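Local coordinates for lipase (Rhizopus chinensis, PDB 6A0W), which probably hydrolyses the ester bonds of triacylglycerols, as a class 3 lipase of the alpha/beta-hydrolase fold, at residues 49-54 with 167-172; 131-136 with 207-212; 199-204 with 221-226. All coordinates share one frame; numbering follows the deposited sequence.

Interaction 1: residues 49-54 with 167-172; sequences GVAATA and IVTGHS
Val50 and Ala51 of helix 38-53 rest on Thr169, Gly170 and His171 of strand 165-171, a helix-on-sheet contact of the alpha/beta-hydrolase fold beside the probable nucleophile elbow, where Gly170 and Ser172 belong to a GxSxG sequence. The short helical and strand axes approach to 6.8 Å and cross at -65°, and no direct hydrogen bond joins them. Val50 comes first along the helix: its CG1, anti to the backbone N (chi1 180°), meets the methyl CG2 of Thr169 at 3.9 Å, the two side chains crossing nearly at right angles. Ala51 brings the backbones nearest, its CA 4.8 Å from the CA of Gly170. From there the Ala51 CB reaches Thr169 OG1 at 3.7 Å and also packs on the Gly170 carbonyl carbon and the His171 N. The Thr169 hydroxyl lies within hydrogen-bonding reach of the carbonyl oxygens of Tyr200 and Tyr47, which compete for its one proton. Between helix and strand a single water donates to Ala51 O at 2.8 Å and accepts from His171 N at 3.0 Å. The His171 ring leads away from the helix, held at ND1 by Tyr55 OH and at NE2 by the carbonyl of His284, whose own NE2 bonds Ser172 OG, consistent with a Ser-His-Asp triad. Thr53, three residues after Val50, folds OG1 back onto Val50 O at 2.6 Å, in the carbonyl plane and on a lone pair; that oxygen also accepts from Thr53 N.

Interaction 2: residues 131-136 with 207-212; sequences KGAKVH and VGNNAF
The Phe212 ring carries Val135 CG1 over one face, offset toward the rim, a CH-pi contact with the methyl 3.8 Å from the ring centroid. Val135 sends CG1 there by setting it beside the backbone N (chi1 -54°), anti to the carbonyl carbon, and Tyr127 meets the same phenyl ring edge-to-face. The second flat group, the Asn209 carboxamide, is gripped along its plane and from both faces. In its plane, ND2 donates to Gly132 O at 3.1 Å in a nearly straight bond (176°). Above and below the plane, OD1 takes Lys134 N at 2.8 Å from one face and Phe212 N at 3.1 Å from the other, neither donor lying on a lone pair. Asn209 is the N-cap residue of helix 210-218 and its OD1-Phe212 N bond the capping bond, so one amide both caps that helix and ties it to the 131-136 segment. CB, CG and CD of Lys134 cross the Asn209 amide at a slant, close to ND2, before the chain leads its NZ away to a salt bridge with Asp126. Next to it along the chain, the backbones of Val135 and Gly208 form a single bridge, with Asn209 N donating to Lys134 O and His136 N to Val207 O at 2.9 Å. Gly208 packs its bare CA against Lys134 O at 3.0 Å. Ala133 CB packs on the Phe212 CA at 3.8 Å and lies beside Ala211 CB. The contact therefore joins the short strand 134-136 to the start of helix 210-218 through four hydrogen bonds and an apolar patch of Ala133, Val135, Ala211 and Phe212, and the three bonds on the Asn209 amide fix its rotation and its sense, oxygen toward the two backbone N-H groups and nitrogen toward the carbonyl.

Interaction 3: residues 199-204 with 221-226; sequences IYTVGC and IPFHRT
Ile199-Val202 and Phe223-Thr226 run as parallel neighbours in the central sheet, their axes 4.7 Å apart and only 12° from parallel, the two strands of a beta-alpha-beta unit whose crossover is helix 210-218. The ladder begins with Ile199 N to Pro222 O and continues through His224 N to Ile199 O, Thr201 N to His224 O and Thr226 N to Thr201 O, then ends with Gly203 N to Thr226 O at 3.1 Å. On one face, the Tyr200 and His224 rings form an offset stack, centroids 4.0 Å apart and planes at 9°. Both place CG beside the backbone N (chi1 -71° for Tyr200), which runs the two side chains in the same direction and lays one ring over the other, His224 CD2 sitting above the tyrosine face, 3.2 Å from Tyr200 CE2. Farther along this face Val202 CG1 lies beside Thr226 CB. On the other face Ile199 CG2 packs on Phe223 CD1 at 3.7 Å, while Thr201 CG2 meets the edge of the phenyl ring and Arg225 CG lies over a face of it. Beyond the strand end, one water accepts from Cys204 N, donates to Thr226 O and bonds Thr201 OG1; another donates to Cys204 O and accepts from Arg225 NH1 at 2.8 Å, while Arg225 NE bonds Pro246 O. Backbone bonds thus set the register, and waters satisfy polar groups where 203-204 leaves the sheet.

How the interactions relate
Interactions 1 and 3 lie in the buried centre of the fold and share its main sheet: strand 165-171 pairs with strand 197-202, through probable hydrogen bonds from Tyr200 N to Val168 O and from Ser172 N to Val202 O. Interaction 3 is made inside that sheet by a backbone ladder, whereas interaction 1 lays a helix on it through small side chains and one water. Interaction 2 sits farther out, its centre about 17 Å from that of interaction 3, and mixes polar and apolar contacts, mostly buried but with an exposed border at Gly132. The helix that begins in interaction 2 leads the chain on toward 221-226 of interaction 3.

Interaction 1: residues 49-54 with 167-172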
# COMPACT_ATOMS: atom_id res chain seq x y z
N GLY A 49 1.74 -8.45 6.36
CA GLY A 49 1.12 -8.87 7.59
C GLY A 49 0.83 -7.69 8.46
O GLY A 49 -0.23 -7.64 9.09
N VAL A 50 1.80 -6.77 8.59
CA VAL A 50 1.56 -5.57 9.40
C VAL A 50 0.39 -4.74 8.87
O VAL A 50 -0.54 -4.35 9.59
CB VAL A 50 2.83 -4.70 9.49
CG1 VAL A 50 2.56 -3.45 10.33
CG2 VAL A 50 3.96 -5.50 10.12
N ALA A 51 0.32 -4.61 7.57
CA ALA A 51 -0.78 -3.95 6.96
C ALA A 51 -2.11 -4.59 7.27
O ALA A 51 -3.12 -3.88 7.50
CB ALA A 51 -0.58 -3.88 5.47
N ALA A 52 -2.11 -5.92 7.36
CA ALA A 52 -3.35 -6.64 7.66
C ALA A 52 -3.90 -6.36 9.03
O ALA A 52 -5.11 -6.50 9.24
CB ALA A 52 -3.15 -8.16 7.49
N THR A 53 -3.03 -6.05 9.98
CA THR A 53 -3.47 -5.82 11.35
C THR A 53 -4.33 -4.57 11.46
O THR A 53 -5.07 -4.41 12.42
CB THR A 53 -2.29 -5.66 12.32
OG1 THR A 53 -1.51 -4.51 11.96
CG2 THR A 53 -1.42 -6.92 12.32
N ALA A 54 -4.29 -3.69 10.46
CA ALA A 54 -5.02 -2.45 10.58
C ALA A 54 -6.52 -2.68 10.54
O ALA A 54 -7.30 -1.79 10.92
CB ALA A 54 -4.62 -1.50 9.49
N ILE A 167 9.10 2.32 8.44
CA ILE A 167 8.41 1.56 7.41
C ILE A 167 6.98 2.05 7.35
O ILE A 167 6.27 2.05 8.36
CB ILE A 167 8.35 0.06 7.80
CG1 ILE A 167 9.75 -0.60 7.85
CG2 ILE A 167 7.44 -0.71 6.86
CD1 ILE A 167 10.44 -0.83 6.52
N VAL A 168 6.53 2.50 6.19
CA VAL A 168 5.15 2.92 6.05
C VAL A 168 4.42 1.87 5.20
O VAL A 168 4.86 1.58 4.09
CB VAL A 168 5.02 4.29 5.34
CG1 VAL A 168 3.60 4.78 5.45
CG2 VAL A 168 6.00 5.33 5.88
N THR A 169 3.34 1.27 5.72
CA THR A 169 2.69 0.16 5.03
C THR A 169 1.17 0.27 5.02
O THR A 169 0.58 0.90 5.88
CB THR A 169 3.17 -1.23 5.58
OG1 THR A 169 2.66 -2.27 4.75
CG2 THR A 169 2.69 -1.46 7.00
N GLY A 170 0.56 -0.18 3.93
CA GLY A 170 -0.89 -0.28 3.85
C GLY A 170 -1.36 -1.19 2.74
O GLY A 170 -0.65 -1.35 1.73
N HIS A 171 -2.57 -1.71 2.93
CA HIS A 171 -3.33 -2.47 1.92
C HIS A 171 -4.33 -1.53 1.28
O HIS A 171 -4.85 -0.63 1.95
CB HIS A 171 -4.02 -3.66 2.61
CG HIS A 171 -4.99 -4.40 1.74
ND1 HIS A 171 -6.34 -4.43 2.01
CD2 HIS A 171 -4.80 -5.23 0.68
CE1 HIS A 171 -6.94 -5.21 1.13
NE2 HIS A 171 -6.04 -5.64 0.26
N SER A 172 -4.59 -1.70 -0.01
CA SER A 172 -5.77 -1.10 -0.59
C SER A 172 -5.70 0.43 -0.44
O SER A 172 -4.63 1.01 -0.66
CB SER A 172 -7.04 -1.66 0.07
OG SER A 172 -8.23 -1.32 -0.65
O HOH W 1 -3.72 -1.85 5.66

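Interaction 2: residues 131-136 with 207-212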
# COMPACT_ATOMS: atom_id res chain seq x y z
N LYS A 131 4.59 21.27 -8.35
CA LYS A 131 3.76 21.93 -9.33
C LYS A 131 3.55 21.00 -10.50
O LYS A 131 4.50 20.41 -11.00
CB LYS A 131 4.43 23.23 -9.82
CG LYS A 131 3.48 24.42 -9.86
CD LYS A 131 3.72 25.29 -11.08
CE LYS A 131 3.01 26.63 -10.95
NZ LYS A 131 3.69 27.65 -11.80
N GLY A 132 2.33 20.94 -10.99
CA GLY A 132 1.97 20.04 -12.08
C GLY A 132 1.54 18.64 -11.61
O GLY A 132 0.98 17.88 -12.39
N ALA A 133 1.88 18.28 -10.37
CA ALA A 133 1.56 16.93 -9.86
C ALA A 133 0.17 16.96 -9.29
O ALA A 133 -0.25 17.99 -8.76
CB ALA A 133 2.55 16.49 -8.78
N LYS A 134 -0.59 15.90 -9.53
CA LYS A 134 -1.98 15.80 -9.07
C LYS A 134 -2.19 14.41 -8.46
O LYS A 134 -1.59 13.43 -8.91
CB LYS A 134 -2.93 15.99 -10.25
CG LYS A 134 -2.91 17.36 -10.92
CD LYS A 134 -3.75 17.28 -12.18
CE LYS A 134 -4.05 18.63 -12.83
NZ LYS A 134 -3.08 19.70 -12.48
N VAL A 135 -2.98 14.38 -7.38
CA VAL A 135 -3.38 13.14 -6.72
C VAL A 135 -4.89 13.07 -6.55
O VAL A 135 -5.61 14.08 -6.64
CB VAL A 135 -2.69 13.00 -5.36
CG1 VAL A 135 -1.19 13.12 -5.56
CG2 VAL A 135 -3.14 14.06 -4.40
N HIS A 136 -5.38 11.85 -6.49
CA HIS A 136 -6.80 11.56 -6.32
C HIS A 136 -7.37 12.40 -5.19
O HIS A 136 -6.77 12.45 -4.11
CB HIS A 136 -6.93 10.09 -5.96
CG HIS A 136 -8.33 9.64 -5.74
ND1 HIS A 136 -8.94 9.69 -4.51
CD2 HIS A 136 -9.21 9.05 -6.58
CE1 HIS A 136 -10.14 9.16 -4.60
NE2 HIS A 136 -10.32 8.72 -5.84
N VAL A 207 -2.48 6.42 -7.48
CA VAL A 207 -2.64 7.52 -6.56
C VAL A 207 -2.58 8.91 -7.18
O VAL A 207 -3.34 9.80 -6.77
CB VAL A 207 -1.60 7.42 -5.45
CG1 VAL A 207 -1.65 8.66 -4.57
CG2 VAL A 207 -1.81 6.15 -4.65
N GLY A 208 -1.71 9.11 -8.18
CA GLY A 208 -1.59 10.41 -8.82
C GLY A 208 -1.30 10.34 -10.30
O GLY A 208 -1.22 9.26 -10.86
N ASN A 209 -1.01 11.50 -10.91
CA ASN A 209 -0.72 11.61 -12.34
C ASN A 209 0.75 11.35 -12.70
O ASN A 209 1.58 11.03 -11.84
CB ASN A 209 -1.17 12.97 -12.92
CG ASN A 209 -0.32 14.14 -12.45
OD1 ASN A 209 0.39 14.09 -11.44
ND2 ASN A 209 -0.48 15.26 -13.14
N ASN A 210 1.06 11.45 -14.00
CA ASN A 210 2.44 11.20 -14.47
C ASN A 210 3.47 11.97 -13.67
O ASN A 210 4.39 11.38 -13.07
CB ASN A 210 2.59 11.54 -15.94
CG ASN A 210 1.85 10.58 -16.81
OD1 ASN A 210 0.86 10.00 -16.39
ND2 ASN A 210 2.36 10.35 -18.01
N ALA A 211 3.22 13.26 -13.49
CA ALA A 211 4.20 14.10 -12.81
C ALA A 211 4.38 13.73 -11.33
O ALA A 211 5.48 13.84 -10.78
CB ALA A 211 3.82 15.58 -12.98
N PHE A 212 3.29 13.29 -10.70
CA PHE A 212 3.36 12.82 -9.33
C PHE A 212 4.26 11.56 -9.26
O PHE A 212 5.11 11.45 -8.40
CB PHE A 212 1.95 12.52 -8.78
CG PHE A 212 1.97 11.80 -7.44
CD1 PHE A 212 2.22 12.49 -6.27
CD2 PHE A 212 1.67 10.45 -7.37
CE1 PHE A 212 2.25 11.83 -5.05
CE2 PHE A 212 1.71 9.78 -6.16
CZ PHE A 212 1.95 10.49 -5.00

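Interaction 3: residues 199-204 with 221-226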
# COMPACT_ATOMS: atom_id res chain seq x y z
N ILE A 199 8.51 2.43 1.83
CA ILE A 199 7.08 2.34 1.70
C ILE A 199 6.75 0.96 1.10
O ILE A 199 7.30 0.57 0.07
CB ILE A 199 6.53 3.40 0.75
CG1 ILE A 199 6.95 4.84 1.18
CG2 ILE A 199 5.01 3.36 0.76
CD1 ILE A 199 6.77 5.89 0.09
N TYR A 200 5.86 0.24 1.76
CA TYR A 200 5.40 -1.06 1.25
C TYR A 200 3.91 -1.09 1.21
O TYR A 200 3.23 -0.84 2.22
CB TYR A 200 5.86 -2.20 2.17
CG TYR A 200 7.35 -2.47 2.10
CD1 TYR A 200 8.23 -1.73 2.88
CD2 TYR A 200 7.86 -3.57 1.38
CE1 TYR A 200 9.60 -1.91 2.79
CE2 TYR A 200 9.23 -3.81 1.36
CZ TYR A 200 10.09 -3.01 2.08
OH TYR A 200 11.44 -3.22 2.12
N THR A 201 3.40 -1.59 0.09
CA THR A 201 1.97 -1.72 -0.08
C THR A 201 1.56 -3.08 -0.71
O THR A 201 2.35 -3.71 -1.45
CB THR A 201 1.40 -0.58 -0.97
OG1 THR A 201 1.91 -0.67 -2.30
CG2 THR A 201 1.70 0.81 -0.40
N VAL A 202 0.29 -3.43 -0.48
CA VAL A 202 -0.38 -4.59 -1.08
C VAL A 202 -1.71 -4.12 -1.62
O VAL A 202 -2.46 -3.44 -0.90
CB VAL A 202 -0.52 -5.78 -0.09
CG1 VAL A 202 0.83 -6.48 0.08
CG2 VAL A 202 -1.03 -5.34 1.28
N GLY A 203 -1.95 -4.35 -2.91
CA GLY A 203 -3.19 -3.93 -3.57
C GLY A 203 -3.43 -2.41 -3.61
O GLY A 203 -4.57 -1.95 -3.65
N CYS A 204 -2.36 -1.66 -3.77
CA CYS A 204 -2.43 -0.20 -3.88
C CYS A 204 -3.04 0.28 -5.20
O CYS A 204 -2.61 -0.13 -6.29
CB CYS A 204 -1.05 0.42 -3.71
SG CYS A 204 -1.10 2.21 -3.38
N ILE A 221 13.02 7.33 -2.36
CA ILE A 221 12.40 6.53 -1.29
C ILE A 221 11.86 5.21 -1.89
O ILE A 221 11.00 5.25 -2.77
CB ILE A 221 11.20 7.25 -0.63
CG1 ILE A 221 11.66 8.57 0.01
CG2 ILE A 221 10.56 6.35 0.47
CD1 ILE A 221 12.71 8.46 1.09
N PRO A 222 12.33 4.06 -1.39
CA PRO A 222 11.87 2.79 -1.96
C PRO A 222 10.36 2.62 -1.75
O PRO A 222 9.85 2.85 -0.67
CB PRO A 222 12.65 1.75 -1.13
CG PRO A 222 13.91 2.48 -0.76
CD PRO A 222 13.36 3.83 -0.35
N PHE A 223 9.64 2.48 -2.85
CA PHE A 223 8.22 2.27 -2.83
C PHE A 223 7.91 0.91 -3.46
O PHE A 223 8.03 0.74 -4.67
CB PHE A 223 7.57 3.39 -3.64
CG PHE A 223 6.08 3.27 -3.82
CD1 PHE A 223 5.28 2.71 -2.84
CD2 PHE A 223 5.46 3.76 -4.95
CE1 PHE A 223 3.93 2.62 -3.01
CE2 PHE A 223 4.12 3.56 -5.19
CZ PHE A 223 3.33 3.08 -4.17
N HIS A 224 7.42 -0.03 -2.65
CA HIS A 224 7.18 -1.39 -3.11
C HIS A 224 5.69 -1.61 -3.30
O HIS A 224 4.91 -1.33 -2.39
CB HIS A 224 7.69 -2.37 -2.05
CG HIS A 224 9.14 -2.25 -1.76
ND1 HIS A 224 10.08 -3.04 -2.39
CD2 HIS A 224 9.80 -1.51 -0.85
CE1 HIS A 224 11.27 -2.73 -1.91
NE2 HIS A 224 11.13 -1.83 -0.96
N ARG A 225 5.29 -1.97 -4.52
CA ARG A 225 3.90 -2.29 -4.78
C ARG A 225 3.74 -3.80 -5.05
O ARG A 225 3.93 -4.26 -6.18
CB ARG A 225 3.37 -1.52 -5.98
CG ARG A 225 3.43 -0.01 -5.81
CD ARG A 225 2.70 0.71 -6.92
NE ARG A 225 3.24 0.41 -8.22
CZ ARG A 225 2.74 -0.46 -9.08
NH1 ARG A 225 1.63 -1.14 -8.78
NH2 ARG A 225 3.29 -0.58 -10.30
N THR A 226 3.29 -4.52 -4.03
CA THR A 226 2.93 -5.92 -4.20
C THR A 226 1.50 -6.08 -4.70
O THR A 226 0.61 -5.31 -4.32
CB THR A 226 3.17 -6.71 -2.92
OG1 THR A 226 4.54 -6.62 -2.56
CG2 THR A 226 2.75 -8.20 -3.12
O HOH W 2 0.48 -2.46 -4.18
O HOH W 3 4.84 -4.55 -0.72
O HOH W 4 -0.17 -1.49 -6.60